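Local coordinates for syndapin (Drosophila melanogaster, PDB 3I2W), which dimerises through its F-BAR domain, associates with membranes and probably takes part in endocytosis and the internalization of plasma membrane proteins, at residues T14-D19 with K217-E222; D19-C24 with T100-N105; S76-D81 with P249-E254. All coordinates share one frame; numbering follows the deposited sequence.

Interaction 1 of 3, residues T14-D19 with K217-E222; sequences TKRIED and KCQTFE
The guanidinium of R16 is approached from several directions: the side chain of E222 lies over one of its faces, the amide of Q219 sits at its edge, and W271 of the second subunit makes a cation-pi contact with it. This contact belongs to the long helical bundle of the F-BAR domain, where 14-19 of helix 11-58 runs roughly parallel to 217-222 of helix 169-240, with axes 10.5 Å apart and 19° between their directions. R16 reaches across with CG anti to the backbone N (chi1 173°) and a bend at chi3 that turns the guanidinium against its partners. E222 comes from the opposite direction, placing CG 3.3 Å from R16 NH1, and its carboxylate is stacked on the guanidinium with the planes 22° apart. Because the carboxylate lies well off the guanidinium plane, the 4.1 Å between R16 NE and E222 OE2 is an attraction of charges alone; E222 OE1 instead forms a salt bridge with R225. C218 is also near, its CB 4.3 Å from R16 NH2. R16 also packs on Y62 of the second subunit, and L268 of that subunit lies against Q219 and E222, so the buried arginine belongs to the dimer interface. Within helix 11-58, K15 and D19 form a salt bridge one turn apart, K15 NZ donating to the syn lone pair of D19 OD2 at 3.2 Å.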
ATOM      1  N   THR B  14       0.739 -31.176  21.216  1.00 25.29           N
ATOM      2  CA  THR B  14      -0.381 -31.456  20.372  1.00 26.41           C
ATOM      3  C   THR B  14      -1.078 -30.127  20.082  1.00 26.92           C
ATOM      4  O   THR B  14      -1.514 -29.905  18.974  1.00 27.42           O
ATOM      5  CB  THR B  14      -1.373 -32.487  20.962  1.00 26.57           C
ATOM      6  OG1 THR B  14      -1.963 -31.971  22.138  1.00 29.57           O
ATOM      7  CG2 THR B  14      -0.694 -33.716  21.379  1.00 27.75           C
ATOM      8  N   LYS B  15      -1.138 -29.204  21.039  1.00 26.79           N
ATOM      9  CA  LYS B  15      -1.821 -27.942  20.753  1.00 26.23           C
ATOM     10  C   LYS B  15      -1.147 -27.320  19.534  1.00 25.17           C
ATOM     11  O   LYS B  15      -1.789 -26.675  18.712  1.00 25.24           O
ATOM     12  CB  LYS B  15      -1.823 -27.008  21.974  1.00 26.31           C
ATOM     13  CG  LYS B  15      -2.426 -25.665  21.751  1.00 27.48           C
ATOM     14  CD  LYS B  15      -2.738 -24.908  23.071  1.00 30.41           C
ATOM     15  CE  LYS B  15      -2.773 -23.334  22.856  1.00 32.88           C
ATOM     16  NZ  LYS B  15      -1.380 -22.721  22.450  1.00 29.68           N
ATOM     17  N   ARG B  16       0.141 -27.582  19.400  1.00 24.02           N
ATOM     18  CA  ARG B  16       0.941 -26.954  18.363  1.00 23.86           C
ATOM     19  C   ARG B  16       0.566 -27.422  16.948  1.00 24.29           C
ATOM     20  O   ARG B  16       0.703 -26.678  16.016  1.00 24.77           O
ATOM     21  CB  ARG B  16       2.443 -27.120  18.630  1.00 22.82           C
ATOM     22  CG  ARG B  16       3.250 -26.603  17.444  1.00 23.70           C
ATOM     23  CD  ARG B  16       4.750 -26.889  17.501  1.00 22.91           C
ATOM     24  NE  ARG B  16       5.041 -28.311  17.553  1.00 22.38           N
ATOM     25  CZ  ARG B  16       6.266 -28.821  17.520  1.00 25.38           C
ATOM     26  NH1 ARG B  16       7.329 -28.028  17.355  1.00 28.07           N
ATOM     27  NH2 ARG B  16       6.431 -30.125  17.619  1.00 24.61           N
ATOM     28  N   ILE B  17       0.123 -28.663  16.803  1.00 24.34           N
ATOM     29  CA  ILE B  17      -0.484 -29.120  15.587  1.00 24.08           C
ATOM     30  C   ILE B  17      -1.567 -28.179  15.159  1.00 24.84           C
ATOM     31  O   ILE B  17      -1.555 -27.757  14.021  1.00 26.64           O
ATOM     32  CB  ILE B  17      -1.139 -30.503  15.777  1.00 24.06           C
ATOM     33  CG1 ILE B  17      -0.081 -31.540  16.015  1.00 23.76           C
ATOM     34  CG2 ILE B  17      -1.900 -30.929  14.567  1.00 23.30           C
ATOM     35  CD1 ILE B  17      -0.647 -32.839  16.391  1.00 26.52           C
ATOM     36  N   GLU B  18      -2.530 -27.889  16.041  1.00 25.27           N
ATOM     37  CA  GLU B  18      -3.661 -27.014  15.729  1.00 25.55           C
ATOM     38  C   GLU B  18      -3.221 -25.547  15.551  1.00 26.83           C
ATOM     39  O   GLU B  18      -3.802 -24.814  14.776  1.00 27.75           O
ATOM     40  CB  GLU B  18      -4.673 -27.100  16.842  1.00 25.21           C
ATOM     41  CG  GLU B  18      -5.733 -25.996  16.794  1.00 27.69           C
ATOM     42  CD  GLU B  18      -7.140 -26.368  17.349  1.00 27.83           C
ATOM     43  OE1 GLU B  18      -7.330 -27.464  17.876  1.00 29.42           O
ATOM     44  OE2 GLU B  18      -8.086 -25.558  17.212  1.00 29.56           O
ATOM     45  N   ASP B  19      -2.208 -25.106  16.281  1.00 26.53           N
ATOM     46  CA  ASP B  19      -1.653 -23.847  16.030  1.00 26.80           C
ATOM     47  C   ASP B  19      -1.139 -23.817  14.584  1.00 26.98           C
ATOM     48  O   ASP B  19      -1.170 -22.771  13.920  1.00 28.60           O
ATOM     49  CB  ASP B  19      -0.562 -23.570  17.055  1.00 27.54           C
ATOM     50  CG  ASP B  19      -1.131 -23.243  18.470  1.00 32.15           C
ATOM     51  OD1 ASP B  19      -2.342 -22.900  18.603  1.00 36.73           O
ATOM     52  OD2 ASP B  19      -0.369 -23.314  19.472  1.00 34.76           O
ATOM     53  N   LYS B 217       7.274 -37.988  15.898  1.00 26.82           N
ATOM     54  CA  LYS B 217       6.268 -37.939  14.872  1.00 26.15           C
ATOM     55  C   LYS B 217       5.778 -36.491  14.696  1.00 27.10           C
ATOM     56  O   LYS B 217       5.484 -36.026  13.555  1.00 27.10           O
ATOM     57  CB  LYS B 217       5.082 -38.820  15.229  1.00 25.69           C
ATOM     58  CG  LYS B 217       5.187 -40.281  14.784  1.00 24.57           C
ATOM     59  CD  LYS B 217       4.209 -41.231  15.554  1.00 23.52           C
ATOM     60  CE  LYS B 217       4.212 -42.747  15.049  1.00 22.90           C
ATOM     61  NZ  LYS B 217       5.601 -43.288  15.308  1.00 27.05           N
ATOM     62  N   CYS B 218       5.704 -35.794  15.830  1.00 26.43           N
ATOM     63  CA  CYS B 218       5.186 -34.480  15.885  1.00 26.45           C
ATOM     64  C   CYS B 218       6.207 -33.538  15.351  1.00 26.35           C
ATOM     65  O   CYS B 218       5.908 -32.755  14.479  1.00 27.54           O
ATOM     66  CB  CYS B 218       4.817 -34.133  17.300  1.00 26.32           C
ATOM     67  SG  CYS B 218       3.312 -35.034  17.790  1.00 33.75           S
ATOM     68  N   GLN B 219       7.413 -33.591  15.875  1.00 26.08           N
ATOM     69  CA  GLN B 219       8.499 -32.827  15.316  1.00 25.70           C
ATOM     70  C   GLN B 219       8.581 -33.008  13.793  1.00 26.22           C
ATOM     71  O   GLN B 219       8.790 -32.068  13.074  1.00 27.29           O
ATOM     72  CB  GLN B 219       9.828 -33.205  15.974  1.00 24.46           C
ATOM     73  CG  GLN B 219       9.837 -32.982  17.438  1.00 23.15           C
ATOM     74  CD  GLN B 219      10.100 -31.574  17.834  1.00 24.56           C
ATOM     75  OE1 GLN B 219      11.237 -31.212  18.152  1.00 29.32           O
ATOM     76  NE2 GLN B 219       9.065 -30.739  17.810  1.00 26.61           N
ATOM     77  N   THR B 220       8.389 -34.195  13.276  1.00 26.50           N
ATOM     78  CA  THR B 220       8.514 -34.345  11.832  1.00 26.76           C
ATOM     79  C   THR B 220       7.442 -33.576  11.074  1.00 26.67           C
ATOM     80  O   THR B 220       7.724 -32.926  10.107  1.00 26.64           O
ATOM     81  CB  THR B 220       8.538 -35.826  11.457  1.00 26.41           C
ATOM     82  OG1 THR B 220       9.698 -36.377  12.037  1.00 26.68           O
ATOM     83  CG2 THR B 220       8.670 -36.038  10.025  1.00 26.39           C
ATOM     84  N   PHE B 221       6.210 -33.649  11.518  1.00 27.97           N
ATOM     85  CA  PHE B 221       5.194 -32.839  10.901  1.00 29.06           C
ATOM     86  C   PHE B 221       5.509 -31.391  11.030  1.00 29.20           C
ATOM     87  O   PHE B 221       5.434 -30.677  10.064  1.00 31.30           O
ATOM     88  CB  PHE B 221       3.869 -33.052  11.525  1.00 29.05           C
ATOM     89  CG  PHE B 221       2.789 -32.351  10.811  1.00 32.50           C
ATOM     90  CD1 PHE B 221       2.524 -32.659   9.492  1.00 38.24           C
ATOM     91  CD2 PHE B 221       2.030 -31.397  11.440  1.00 33.71           C
ATOM     92  CE1 PHE B 221       1.516 -32.020   8.809  1.00 38.53           C
ATOM     93  CE2 PHE B 221       1.036 -30.765  10.792  1.00 35.97           C
ATOM     94  CZ  PHE B 221       0.772 -31.063   9.469  1.00 39.24           C
ATOM     95  N   GLU B 222       5.887 -30.947  12.210  1.00 28.75           N
ATOM     96  CA  GLU B 222       6.212 -29.588  12.362  1.00 27.60           C
ATOM     97  C   GLU B 222       7.334 -29.231  11.411  1.00 28.26           C
ATOM     98  O   GLU B 222       7.235 -28.216  10.786  1.00 30.51           O
ATOM     99  CB  GLU B 222       6.557 -29.275  13.798  1.00 27.01           C
ATOM    100  CG  GLU B 222       6.687 -27.812  14.113  1.00 25.77           C
ATOM    101  CD  GLU B 222       5.407 -27.049  13.919  1.00 31.84           C
ATOM    102  OE1 GLU B 222       5.431 -25.822  14.090  1.00 35.81           O
ATOM    103  OE2 GLU B 222       4.351 -27.631  13.563  1.00 38.82           O
TER

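Interaction 2 of 3, residues D19-C24 with T100-N105; sequences DGYKLC and TWQKEN
An amide nitrogen perched over an aromatic face marks this contact: NE2 of Q102 lies 3.4 Å from CE1 of Y21, above the ring but offset toward its rim. The amide and ring planes are 37° apart. The same NE2 makes a weak, bent hydrogen bond to Y21 O (3.3 Å, 123° at the hydrogen), while N25 OD1 is its stronger partner and Q28 NE2 binds Q102 OE1, fixing the buried amide at both ends. With CG anti to the backbone N (chi1 172°) and the chain extended beyond it, Q102 crosses the gap and brings CD 3.6 Å from C24 CB. An alanine in place of Y21 would probably leave one side of the Q102 amide without its aromatic cover and H108 without its ring partner. C24 SG adds an oblique sulfur-aromatic contact to W101, 4.0 Å from CE3. N105 ND2 stands over the centre of the W101 ring and donates to W101 O. The segments run nearly antiparallel, joining helices 11-58 and 63-105 of the F-BAR bundle; W101 continues the packing onto helix 169-240 by stacking with F228, and Y21 meets H108 of strand 108-109 at a steep angle.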
ATOM      1  N   ASP B  19      -2.208 -25.106  16.281  1.00 26.53           N
ATOM      2  CA  ASP B  19      -1.653 -23.847  16.030  1.00 26.80           C
ATOM      3  C   ASP B  19      -1.139 -23.817  14.584  1.00 26.98           C
ATOM      4  O   ASP B  19      -1.170 -22.771  13.920  1.00 28.60           O
ATOM      5  CB  ASP B  19      -0.562 -23.570  17.055  1.00 27.54           C
ATOM      6  CG  ASP B  19      -1.131 -23.243  18.470  1.00 32.15           C
ATOM      7  OD1 ASP B  19      -2.342 -22.900  18.603  1.00 36.73           O
ATOM      8  OD2 ASP B  19      -0.369 -23.314  19.472  1.00 34.76           O
ATOM      9  N   GLY B  20      -0.694 -24.938  14.050  1.00 25.49           N
ATOM     10  CA  GLY B  20      -0.193 -24.894  12.700  1.00 24.70           C
ATOM     11  C   GLY B  20      -1.312 -24.549  11.731  1.00 25.17           C
ATOM     12  O   GLY B  20      -1.117 -23.738  10.838  1.00 25.50           O
ATOM     13  N   TYR B  21      -2.484 -25.191  11.876  1.00 24.78           N
ATOM     14  CA  TYR B  21      -3.681 -24.781  11.144  1.00 24.15           C
ATOM     15  C   TYR B  21      -3.886 -23.260  11.259  1.00 24.56           C
ATOM     16  O   TYR B  21      -3.861 -22.576  10.241  1.00 25.10           O
ATOM     17  CB  TYR B  21      -4.916 -25.557  11.591  1.00 23.17           C
ATOM     18  CG  TYR B  21      -6.239 -25.177  10.939  1.00 22.68           C
ATOM     19  CD1 TYR B  21      -6.631 -25.710   9.707  1.00 22.06           C
ATOM     20  CD2 TYR B  21      -7.137 -24.331  11.583  1.00 23.12           C
ATOM     21  CE1 TYR B  21      -7.872 -25.389   9.108  1.00 15.86           C
ATOM     22  CE2 TYR B  21      -8.360 -24.013  11.015  1.00 20.40           C
ATOM     23  CZ  TYR B  21      -8.716 -24.550   9.760  1.00 21.63           C
ATOM     24  OH  TYR B  21      -9.951 -24.219   9.176  1.00 22.86           O
ATOM     25  N   LYS B  22      -4.067 -22.735  12.472  1.00 24.02           N
ATOM     26  CA  LYS B  22      -4.251 -21.277  12.692  1.00 23.76           C
ATOM     27  C   LYS B  22      -3.268 -20.382  11.955  1.00 23.07           C
ATOM     28  O   LYS B  22      -3.654 -19.376  11.337  1.00 20.79           O
ATOM     29  CB  LYS B  22      -4.094 -20.966  14.162  1.00 23.85           C
ATOM     30  CG  LYS B  22      -5.381 -20.918  14.877  1.00 27.73           C
ATOM     31  CD  LYS B  22      -5.293 -21.485  16.302  1.00 31.28           C
ATOM     32  CE  LYS B  22      -5.036 -20.436  17.345  1.00 30.85           C
ATOM     33  NZ  LYS B  22      -5.682 -21.017  18.498  1.00 37.64           N
ATOM     34  N   LEU B  23      -1.980 -20.726  12.056  1.00 22.94           N
ATOM     35  CA  LEU B  23      -0.980 -20.012  11.269  1.00 22.99           C
ATOM     36  C   LEU B  23      -1.206 -20.133   9.758  1.00 23.54           C
ATOM     37  O   LEU B  23      -0.986 -19.203   9.036  1.00 24.98           O
ATOM     38  CB  LEU B  23       0.436 -20.396  11.650  1.00 22.42           C
ATOM     39  CG  LEU B  23       0.868 -20.193  13.109  1.00 20.93           C
ATOM     40  CD1 LEU B  23       2.181 -20.911  13.292  1.00 22.15           C
ATOM     41  CD2 LEU B  23       1.009 -18.750  13.564  1.00 15.48           C
ATOM     42  N   CYS B  24      -1.693 -21.235   9.245  1.00 24.22           N
ATOM     43  CA  CYS B  24      -2.136 -21.136   7.862  1.00 25.06           C
ATOM     44  C   CYS B  24      -3.191 -20.079   7.666  1.00 25.16           C
ATOM     45  O   CYS B  24      -3.056 -19.272   6.794  1.00 27.28           O
ATOM     46  CB  CYS B  24      -2.656 -22.455   7.312  1.00 25.65           C
ATOM     47  SG  CYS B  24      -1.363 -23.699   7.249  1.00 26.00           S
ATOM     48  N   THR B 100      -4.159 -24.848  -0.180  1.00 22.93           N
ATOM     49  CA  THR B 100      -4.104 -26.212  -0.618  1.00 22.52           C
ATOM     50  C   THR B 100      -3.448 -27.071   0.425  1.00 23.85           C
ATOM     51  O   THR B 100      -3.997 -28.141   0.802  1.00 26.38           O
ATOM     52  CB  THR B 100      -3.409 -26.361  -1.983  1.00 21.89           C
ATOM     53  OG1 THR B 100      -4.396 -26.357  -3.023  1.00 20.29           O
ATOM     54  CG2 THR B 100      -2.722 -27.695  -2.093  1.00 23.28           C
ATOM     55  N   TRP B 101      -2.281 -26.655   0.876  1.00 22.84           N
ATOM     56  CA  TRP B 101      -1.548 -27.395   1.854  1.00 22.98           C
ATOM     57  C   TRP B 101      -2.403 -27.578   3.099  1.00 23.96           C
ATOM     58  O   TRP B 101      -2.487 -28.657   3.662  1.00 24.25           O
ATOM     59  CB  TRP B 101      -0.332 -26.574   2.153  1.00 22.53           C
ATOM     60  CG  TRP B 101       0.743 -27.238   2.861  1.00 22.61           C
ATOM     61  CD1 TRP B 101       1.855 -27.782   2.306  1.00 23.21           C
ATOM     62  CD2 TRP B 101       0.925 -27.313   4.276  1.00 24.23           C
ATOM     63  NE1 TRP B 101       2.710 -28.239   3.279  1.00 22.52           N
ATOM     64  CE2 TRP B 101       2.167 -27.968   4.502  1.00 23.62           C
ATOM     65  CE3 TRP B 101       0.164 -26.901   5.380  1.00 24.91           C
ATOM     66  CZ2 TRP B 101       2.647 -28.260   5.782  1.00 22.69           C
ATOM     67  CZ3 TRP B 101       0.662 -27.178   6.677  1.00 25.26           C
ATOM     68  CH2 TRP B 101       1.885 -27.867   6.854  1.00 24.32           C
ATOM     69  N   GLN B 102      -3.069 -26.509   3.507  1.00 24.88           N
ATOM     70  CA  GLN B 102      -3.857 -26.529   4.697  1.00 25.99           C
ATOM     71  C   GLN B 102      -5.020 -27.529   4.562  1.00 26.16           C
ATOM     72  O   GLN B 102      -5.333 -28.195   5.506  1.00 26.65           O
ATOM     73  CB  GLN B 102      -4.356 -25.105   5.010  1.00 26.64           C
ATOM     74  CG  GLN B 102      -5.380 -25.025   6.161  1.00 29.23           C
ATOM     75  CD  GLN B 102      -5.944 -23.640   6.387  1.00 32.34           C
ATOM     76  OE1 GLN B 102      -6.481 -23.035   5.487  1.00 37.56           O
ATOM     77  NE2 GLN B 102      -5.830 -23.139   7.605  1.00 34.75           N
ATOM     78  N   LYS B 103      -5.681 -27.585   3.415  1.00 26.55           N
ATOM     79  CA  LYS B 103      -6.675 -28.570   3.140  1.00 28.28           C
ATOM     80  C   LYS B 103      -6.077 -29.968   3.249  1.00 29.04           C
ATOM     81  O   LYS B 103      -6.731 -30.877   3.705  1.00 29.17           O
ATOM     82  CB  LYS B 103      -7.161 -28.373   1.717  1.00 29.12           C
ATOM     83  CG  LYS B 103      -8.242 -29.366   1.261  1.00 32.91           C
ATOM     84  CD  LYS B 103      -8.588 -29.292  -0.271  1.00 38.95           C
ATOM     85  CE  LYS B 103      -9.579 -30.478  -0.665  1.00 47.03           C
ATOM     86  NZ  LYS B 103     -10.582 -30.139  -1.796  1.00 52.36           N
ATOM     87  N   GLU B 104      -4.819 -30.137   2.847  1.00 29.53           N
ATOM     88  CA  GLU B 104      -4.282 -31.476   2.667  1.00 30.24           C
ATOM     89  C   GLU B 104      -3.758 -32.070   3.919  1.00 30.10           C
ATOM     90  O   GLU B 104      -3.701 -33.282   4.026  1.00 30.20           O
ATOM     91  CB  GLU B 104      -3.220 -31.544   1.582  1.00 30.29           C
ATOM     92  CG  GLU B 104      -3.890 -31.929   0.273  1.00 34.22           C
ATOM     93  CD  GLU B 104      -3.078 -31.570  -0.971  1.00 40.07           C
ATOM     94  OE1 GLU B 104      -1.847 -31.264  -0.901  1.00 39.11           O
ATOM     95  OE2 GLU B 104      -3.707 -31.609  -2.050  1.00 45.33           O
ATOM     96  N   ASN B 105      -3.427 -31.229   4.883  1.00 29.36           N
ATOM     97  CA  ASN B 105      -2.780 -31.700   6.077  1.00 27.71           C
ATOM     98  C   ASN B 105      -3.580 -31.601   7.322  1.00 26.88           C
ATOM     99  O   ASN B 105      -3.061 -31.965   8.370  1.00 27.12           O
ATOM    100  CB  ASN B 105      -1.525 -30.908   6.306  1.00 27.91           C
ATOM    101  CG  ASN B 105      -0.548 -31.113   5.231  1.00 27.06           C
ATOM    102  OD1 ASN B 105       0.139 -32.111   5.205  1.00 23.66           O
ATOM    103  ND2 ASN B 105      -0.461 -30.157   4.326  1.00 29.74           N
TER

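Interaction 3 of 3, residues S76-D81 with P249-E254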
ATOM      1  N   SER B  76       1.093   6.353 -14.490  1.00 28.79           N
ATOM      2  CA  SER B  76       0.382   5.844 -13.387  1.00 28.97           C
ATOM      3  C   SER B  76      -0.466   4.652 -13.847  1.00 29.25           C
ATOM      4  O   SER B  76      -0.974   3.885 -13.029  1.00 29.77           O
ATOM      5  CB  SER B  76      -0.500   6.953 -12.845  1.00 29.18           C
ATOM      6  OG  SER B  76      -1.546   7.234 -13.769  1.00 30.80           O
ATOM      7  N   GLU B  77      -0.670   4.502 -15.145  1.00 28.53           N
ATOM      8  CA  GLU B  77      -1.511   3.412 -15.551  1.00 28.14           C
ATOM      9  C   GLU B  77      -0.709   2.123 -15.565  1.00 27.77           C
ATOM     10  O   GLU B  77      -1.143   1.076 -15.090  1.00 27.48           O
ATOM     11  CB  GLU B  77      -2.274   3.728 -16.846  1.00 28.01           C
ATOM     12  CG  GLU B  77      -3.665   4.258 -16.452  1.00 31.71           C
ATOM     13  CD  GLU B  77      -4.597   4.725 -17.585  1.00 38.87           C
ATOM     14  OE1 GLU B  77      -5.719   5.218 -17.216  1.00 40.83           O
ATOM     15  OE2 GLU B  77      -4.249   4.623 -18.810  1.00 40.08           O
ATOM     16  N   ARG B  78       0.501   2.251 -16.061  1.00 27.52           N
ATOM     17  CA  ARG B  78       1.427   1.189 -16.130  1.00 28.19           C
ATOM     18  C   ARG B  78       1.826   0.798 -14.707  1.00 27.32           C
ATOM     19  O   ARG B  78       2.089  -0.366 -14.433  1.00 27.26           O
ATOM     20  CB  ARG B  78       2.658   1.653 -16.909  1.00 29.30           C
ATOM     21  CG  ARG B  78       2.480   1.964 -18.406  1.00 33.26           C
ATOM     22  CD  ARG B  78       2.732   0.756 -19.342  1.00 42.94           C
ATOM     23  NE  ARG B  78       2.547   1.170 -20.745  1.00 52.91           N
ATOM     24  CZ  ARG B  78       1.406   1.643 -21.276  1.00 52.95           C
ATOM     25  NH1 ARG B  78       0.297   1.763 -20.536  1.00 52.37           N
ATOM     26  NH2 ARG B  78       1.385   1.989 -22.556  1.00 51.48           N
ATOM     27  N   ILE B  79       1.849   1.762 -13.789  1.00 26.35           N
ATOM     28  CA  ILE B  79       2.256   1.446 -12.443  1.00 24.78           C
ATOM     29  C   ILE B  79       1.153   0.618 -11.806  1.00 25.66           C
ATOM     30  O   ILE B  79       1.435  -0.410 -11.119  1.00 25.52           O
ATOM     31  CB  ILE B  79       2.553   2.672 -11.586  1.00 24.35           C
ATOM     32  CG1 ILE B  79       3.903   3.258 -11.949  1.00 21.87           C
ATOM     33  CG2 ILE B  79       2.607   2.253 -10.127  1.00 22.98           C
ATOM     34  CD1 ILE B  79       4.986   2.318 -11.634  1.00 20.03           C
ATOM     35  N   SER B  80      -0.086   1.050 -12.047  1.00 24.69           N
ATOM     36  CA  SER B  80      -1.210   0.390 -11.493  1.00 25.40           C
ATOM     37  C   SER B  80      -1.254  -1.057 -11.976  1.00 26.03           C
ATOM     38  O   SER B  80      -1.629  -1.944 -11.237  1.00 26.48           O
ATOM     39  CB  SER B  80      -2.517   1.108 -11.850  1.00 25.83           C
ATOM     40  OG  SER B  80      -2.912   0.790 -13.169  1.00 27.14           O
ATOM     41  N   ASP B  81      -0.883  -1.320 -13.209  1.00 26.23           N
ATOM     42  CA  ASP B  81      -0.878  -2.691 -13.626  1.00 26.65           C
ATOM     43  C   ASP B  81       0.134  -3.519 -12.836  1.00 27.01           C
ATOM     44  O   ASP B  81      -0.169  -4.639 -12.315  1.00 28.47           O
ATOM     45  CB  ASP B  81      -0.504  -2.779 -15.066  1.00 27.27           C
ATOM     46  CG  ASP B  81      -1.537  -2.180 -15.969  1.00 30.30           C
ATOM     47  OD1 ASP B  81      -2.721  -2.011 -15.535  1.00 29.49           O
ATOM     48  OD2 ASP B  81      -1.128  -1.862 -17.125  1.00 35.26           O
ATOM     49  N   PRO B 249      11.798  -0.318 -15.708  1.00 37.62           N
ATOM     50  CA  PRO B 249      12.645   0.573 -16.514  1.00 37.71           C
ATOM     51  C   PRO B 249      11.898   1.116 -17.714  1.00 37.41           C
ATOM     52  O   PRO B 249      11.885   2.301 -17.938  1.00 37.42           O
ATOM     53  CB  PRO B 249      13.803  -0.341 -16.959  1.00 36.62           C
ATOM     54  CG  PRO B 249      13.891  -1.282 -15.905  1.00 36.65           C
ATOM     55  CD  PRO B 249      12.442  -1.636 -15.613  1.00 37.59           C
ATOM     56  N   GLN B 250      11.217   0.256 -18.442  1.00 38.10           N
ATOM     57  CA  GLN B 250      10.579   0.688 -19.656  1.00 38.85           C
ATOM     58  C   GLN B 250       9.483   1.798 -19.444  1.00 38.17           C
ATOM     59  O   GLN B 250       9.527   2.792 -20.109  1.00 39.29           O
ATOM     60  CB  GLN B 250      10.036  -0.529 -20.338  1.00 39.53           C
ATOM     61  CG  GLN B 250       9.461  -0.276 -21.724  1.00 46.54           C
ATOM     62  CD  GLN B 250       8.460  -1.379 -22.148  1.00 53.28           C
ATOM     63  OE1 GLN B 250       8.486  -2.522 -21.624  1.00 56.91           O
ATOM     64  NE2 GLN B 250       7.575  -1.037 -23.088  1.00 54.41           N
ATOM     65  N   ILE B 251       8.518   1.624 -18.533  1.00 36.26           N
ATOM     66  CA  ILE B 251       7.628   2.684 -18.062  1.00 33.21           C
ATOM     67  C   ILE B 251       8.259   4.094 -17.950  1.00 32.44           C
ATOM     68  O   ILE B 251       7.717   5.036 -18.500  1.00 31.77           O
ATOM     69  CB  ILE B 251       7.067   2.318 -16.697  1.00 32.18           C
ATOM     70  CG1 ILE B 251       5.942   1.362 -16.858  1.00 29.00           C
ATOM     71  CG2 ILE B 251       6.487   3.510 -15.999  1.00 33.56           C
ATOM     72  CD1 ILE B 251       6.198   0.070 -16.279  1.00 30.62           C
ATOM     73  N   TYR B 252       9.387   4.215 -17.250  1.00 30.89           N
ATOM     74  CA  TYR B 252      10.103   5.470 -17.138  1.00 30.68           C
ATOM     75  C   TYR B 252      10.807   5.879 -18.448  1.00 31.48           C
ATOM     76  O   TYR B 252      10.680   6.994 -18.860  1.00 32.04           O
ATOM     77  CB  TYR B 252      10.957   5.520 -15.859  1.00 29.02           C
ATOM     78  CG  TYR B 252       9.995   5.428 -14.737  1.00 31.01           C
ATOM     79  CD1 TYR B 252       9.380   6.546 -14.206  1.00 30.92           C
ATOM     80  CD2 TYR B 252       9.564   4.204 -14.300  1.00 35.05           C
ATOM     81  CE1 TYR B 252       8.417   6.429 -13.230  1.00 30.10           C
ATOM     82  CE2 TYR B 252       8.607   4.090 -13.339  1.00 34.25           C
ATOM     83  CZ  TYR B 252       8.024   5.186 -12.825  1.00 31.98           C
ATOM     84  OH  TYR B 252       7.044   4.974 -11.872  1.00 35.17           O
ATOM     85  N   GLU B 253      11.494   4.980 -19.119  1.00 32.22           N
ATOM     86  CA  GLU B 253      12.060   5.293 -20.382  1.00 34.05           C
ATOM     87  C   GLU B 253      11.010   6.001 -21.287  1.00 33.75           C
ATOM     88  O   GLU B 253      11.249   7.057 -21.865  1.00 33.42           O
ATOM     89  CB  GLU B 253      12.550   3.991 -21.036  1.00 33.85           C
ATOM     90  CG  GLU B 253      13.137   4.242 -22.445  1.00 43.26           C
ATOM     91  CD  GLU B 253      13.875   2.987 -23.015  1.00 59.12           C
ATOM     92  OE1 GLU B 253      13.704   1.846 -22.395  1.00 55.18           O
ATOM     93  OE2 GLU B 253      14.624   3.135 -24.083  1.00 56.79           O
ATOM     94  N   GLU B 254       9.837   5.402 -21.373  1.00 34.08           N
ATOM     95  CA  GLU B 254       8.829   5.790 -22.307  1.00 34.77           C
ATOM     96  C   GLU B 254       8.185   7.060 -21.836  1.00 35.06           C
ATOM     97  O   GLU B 254       7.914   7.979 -22.597  1.00 35.25           O
ATOM     98  CB  GLU B 254       7.789   4.706 -22.370  1.00 35.32           C
ATOM     99  CG  GLU B 254       6.368   5.257 -22.489  1.00 40.04           C
ATOM    100  CD  GLU B 254       5.216   4.194 -22.408  1.00 44.67           C
ATOM    101  OE1 GLU B 254       4.931   3.570 -21.364  1.00 45.14           O
ATOM    102  OE2 GLU B 254       4.525   4.034 -23.413  1.00 48.63           O
TER
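Segments 76-81 and 249-254 are antiparallel helical turns, their directions 174° apart and their axes 10.1 Å from each other, with R78 and I251 closest in register at 6.7 Å between CA atoms. Here the short helix 247-260, which follows the long helix 169-240 in the chain, packs along helix 63-105 of the F-BAR helical bundle. At the middle of the contact the aliphatic base of R78 lies against I251, R78 CB being 3.3 Å from I251 CG1, and the two side chains cross at a slant. Beyond that base the R78 chain bends at chi2 (-91°) and carries its charged end to E254, which comes across at about a right angle. R78 NE and E254 OE1 form a salt bridge at 3.4 Å, but E254 OE1 stands well off the plane of the guanidinium, where none of its N-H bonds is aimed, so charge and not a directed bond holds the pair. R78 is exposed at this border, while the apolar side of the contact is buried. There I79 turns its CD1 to the edge of the Y252 ring, 3.4 Å from OH and 4.3 Å from CZ. I251 CG2 covers part of one face of the same ring, so the tyrosine is bordered by isoleucines of both helices. I79 also packs on L45 of helix 11-58 and on L242 of the second subunit, while D241 of that subunit lies against Y252; the short helix is thus seated where both chains meet. The polar end of the tyrosine is taken up within its own chain, by a hydrogen bond between Y252 OH and E75 OE2.

Overall arrangement
Along the chain the segments come in the order 14-19, 19-24, 76-81, 100-105, 217-222, 249-254. Interactions 1 and 2 are neighbours, centres 11 Å apart: they share D19 on helix 11-58 and touch where F221 meets W101 and N105, so that helices 11-58, 63-105 and 169-240 are tied together near the centre of the elongated subunit. Interaction 3 lies further along the bundle, with its centre about 38 Å from that of interaction 2 and 46 Å from that of interaction 1. It shares helix 63-105 with interaction 2 and adds helix 247-260. All three touch the second subunit, in keeping with an elongated F-BAR homodimer whose helices pack within and between chains.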